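Local coordinates for protein dicer Related Helicase (Caenorhabditis elegans, PDB 6M6Q) that probably hydrolyses ATP as an RNA-binding helicase of the RIG-I-like receptor family in RNA interference, represented here by its N-terminal domain, at residues B[27-32]-B[136-141]. Sequence-based numbering, arbitrary orientation.
Sequences AYFRLL and IADEVM
Phe-29 drives its ring end-on into the flank of the helix that carries Ala-137, Asp-138 and Met-141. The leading atom, Phe-29 CZ, lies 3.5 Å from CG of Met-141, which sits at the ring edge, near the plane of the phenyl group. One step round the ring, Phe-29 CE2 rests 3.9 Å from CB of Ala-137, and CZ is 3.8 Å from the carbonyl O of Ala-137, approached obliquely. The aromatic edge thus fits between two side chains one helical turn apart, with Asp-138 bordering it more loosely. The reach comes from the first torsion of Phe-29: CG stands anti to the backbone N (chi1 -180°), which carries the ring straight out from its short helix, bridging backbones whose CA atoms at Phe-29 and Asp-138 are 8.5 Å apart. In Met-141 the first torsion sets CG anti to the carbonyl carbon (chi1 -68°), bringing this methylene to the ring edge; bends at chi2 and chi3 then direct SD and CE.

Replacing Phe-29 by an alanine removes the whole ring, which would probably open a gap beside Ala-137 and the CG of Met-141.

Further out, the ring of Phe-25 meets that of Phe-29, their planes inclined at about 45°, and Leu-148 of helix 146-152 touches both Leu-32 and Met-141. The carboxylate of Asp-138 is turned to another task, its OD1 hydrogen bonding to NE2 of His-153. The arrangement is a buried, largely apolar helix-helix contact, joining helix 25-29 to helix 131-144 within the strand-free, helical N-terminal domain, consistent with the CARD-type modules preceding the helicase core in RIG-I-like receptors.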
loop_
_atom_site.group_PDB
_atom_site.type_symbol
_atom_site.label_atom_id
_atom_site.label_comp_id
_atom_site.label_asym_id
_atom_site.label_seq_id
_atom_site.Cartn_x
_atom_site.Cartn_y
_atom_site.Cartn_z
ATOM N N ALA B 27 -1.009 11.281 -8.542
ATOM C CA ALA B 27 -1.487 9.898 -8.788
ATOM C C ALA B 27 -1.526 9.623 -10.288
ATOM O O ALA B 27 -1.191 8.499 -10.699
ATOM C CB ALA B 27 -2.851 9.690 -8.174
ATOM N N TYR B 28 -1.986 10.583 -11.069
ATOM C CA TYR B 28 -2.087 10.449 -12.527
ATOM C C TYR B 28 -0.670 10.315 -13.097
ATOM O O TYR B 28 -0.424 9.361 -13.855
ATOM C CB TYR B 28 -2.890 11.595 -13.138
ATOM C CG TYR B 28 -3.181 11.375 -14.603
ATOM C CD1 TYR B 28 -2.407 11.972 -15.589
ATOM C CD2 TYR B 28 -4.146 10.468 -15.002
ATOM C CE1 TYR B 28 -2.613 11.701 -16.927
ATOM C CE2 TYR B 28 -4.376 10.204 -16.340
ATOM C CZ TYR B 28 -3.602 10.818 -17.304
ATOM O OH TYR B 28 -3.848 10.571 -18.626
ATOM N N PHE B 29 0.255 11.168 -12.665
ATOM C CA PHE B 29 1.678 11.133 -13.101
ATOM C C PHE B 29 2.286 9.756 -12.789
ATOM O O PHE B 29 3.078 9.273 -13.601
ATOM C CB PHE B 29 2.490 12.241 -12.438
ATOM C CG PHE B 29 3.939 12.262 -12.848
ATOM C CD1 PHE B 29 4.343 12.918 -13.995
ATOM C CD2 PHE B 29 4.898 11.590 -12.102
ATOM C CE1 PHE B 29 5.675 12.916 -14.383
ATOM C CE2 PHE B 29 6.230 11.593 -12.493
ATOM C CZ PHE B 29 6.617 12.269 -13.625
ATOM N N ARG B 30 1.910 9.150 -11.653
ATOM C CA ARG B 30 2.469 7.858 -11.148
ATOM C C ARG B 30 1.950 6.667 -11.963
ATOM O O ARG B 30 2.485 5.589 -11.767
ATOM C CB ARG B 30 2.166 7.675 -9.656
ATOM C CG ARG B 30 3.021 8.565 -8.765
ATOM C CD ARG B 30 2.974 8.181 -7.318
ATOM N NE ARG B 30 1.655 8.320 -6.717
ATOM C CZ ARG B 30 1.256 9.358 -5.962
ATOM N NH1 ARG B 30 2.059 10.392 -5.753
ATOM N NH2 ARG B 30 0.050 9.348 -5.416
ATOM N N LEU B 31 1.029 6.874 -12.914
ATOM C CA LEU B 31 0.664 5.834 -13.929
ATOM C C LEU B 31 1.794 5.725 -14.974
ATOM O O LEU B 31 1.861 4.673 -15.661
ATOM C CB LEU B 31 -0.692 6.164 -14.570
ATOM C CG LEU B 31 -1.896 6.159 -13.613
ATOM C CD1 LEU B 31 -3.086 6.893 -14.206
ATOM C CD2 LEU B 31 -2.300 4.751 -13.249
ATOM N N LEU B 32 2.728 6.694 -14.990
ATOM C CA LEU B 32 3.964 6.686 -15.846
ATOM C C LEU B 32 5.210 6.307 -15.023
ATOM O O LEU B 32 6.323 6.529 -15.522
ATOM C CB LEU B 32 4.189 8.079 -16.464
ATOM C CG LEU B 32 3.269 8.484 -17.606
ATOM C CD1 LEU B 32 3.356 9.982 -17.840
ATOM C CD2 LEU B 32 3.621 7.729 -18.868
ATOM N N ILE B 136 11.235 17.232 -9.237
ATOM C CA ILE B 136 12.440 16.771 -9.972
ATOM C C ILE B 136 11.977 15.834 -11.084
ATOM O O ILE B 136 12.484 15.978 -12.232
ATOM C CB ILE B 136 13.460 16.114 -9.035
ATOM C CG1 ILE B 136 13.840 17.050 -7.886
ATOM C CG2 ILE B 136 14.682 15.670 -9.827
ATOM C CD1 ILE B 136 14.736 16.425 -6.850
ATOM N N ALA B 137 11.031 14.940 -10.774
ATOM C CA ALA B 137 10.511 13.929 -11.717
ATOM C C ALA B 137 9.779 14.631 -12.862
ATOM O O ALA B 137 9.917 14.175 -14.002
ATOM C CB ALA B 137 9.621 12.957 -10.999
ATOM N N ASP B 138 9.042 15.708 -12.560
ATOM C CA ASP B 138 8.268 16.497 -13.564
ATOM C C ASP B 138 9.255 17.053 -14.590
ATOM O O ASP B 138 9.060 16.812 -15.778
ATOM C CB ASP B 138 7.439 17.604 -12.894
ATOM C CG ASP B 138 6.271 18.137 -13.722
ATOM O OD1 ASP B 138 5.700 17.348 -14.509
ATOM O OD2 ASP B 138 5.923 19.346 -13.553
ATOM N N GLU B 139 10.327 17.686 -14.122
ATOM C CA GLU B 139 11.364 18.311 -14.981
ATOM C C GLU B 139 12.117 17.229 -15.772
ATOM O O GLU B 139 12.517 17.522 -16.908
ATOM C CB GLU B 139 12.329 19.167 -14.154
ATOM C CG GLU B 139 13.203 20.054 -15.027
ATOM C CD GLU B 139 14.142 20.989 -14.305
ATOM O OE1 GLU B 139 13.879 21.281 -13.117
ATOM O OE2 GLU B 139 15.141 21.433 -14.941
ATOM N N VAL B 140 12.322 16.035 -15.206
ATOM C CA VAL B 140 13.052 14.940 -15.917
ATOM C C VAL B 140 12.242 14.552 -17.160
ATOM O O VAL B 140 12.838 14.486 -18.271
ATOM C CB VAL B 140 13.327 13.724 -15.014
ATOM C CG1 VAL B 140 13.607 12.451 -15.827
ATOM C CG2 VAL B 140 14.469 14.003 -14.046
ATOM N N MET B 141 10.929 14.379 -16.992
ATOM C CA MET B 141 9.996 13.991 -18.074
ATOM C C MET B 141 9.950 15.097 -19.143
ATOM O O MET B 141 9.944 14.758 -20.354
ATOM C CB MET B 141 8.588 13.738 -17.515
ATOM C CG MET B 141 8.498 12.501 -16.625
ATOM S SD MET B 141 9.242 10.988 -17.368
ATOM C CE MET B 141 8.026 10.604 -18.622
#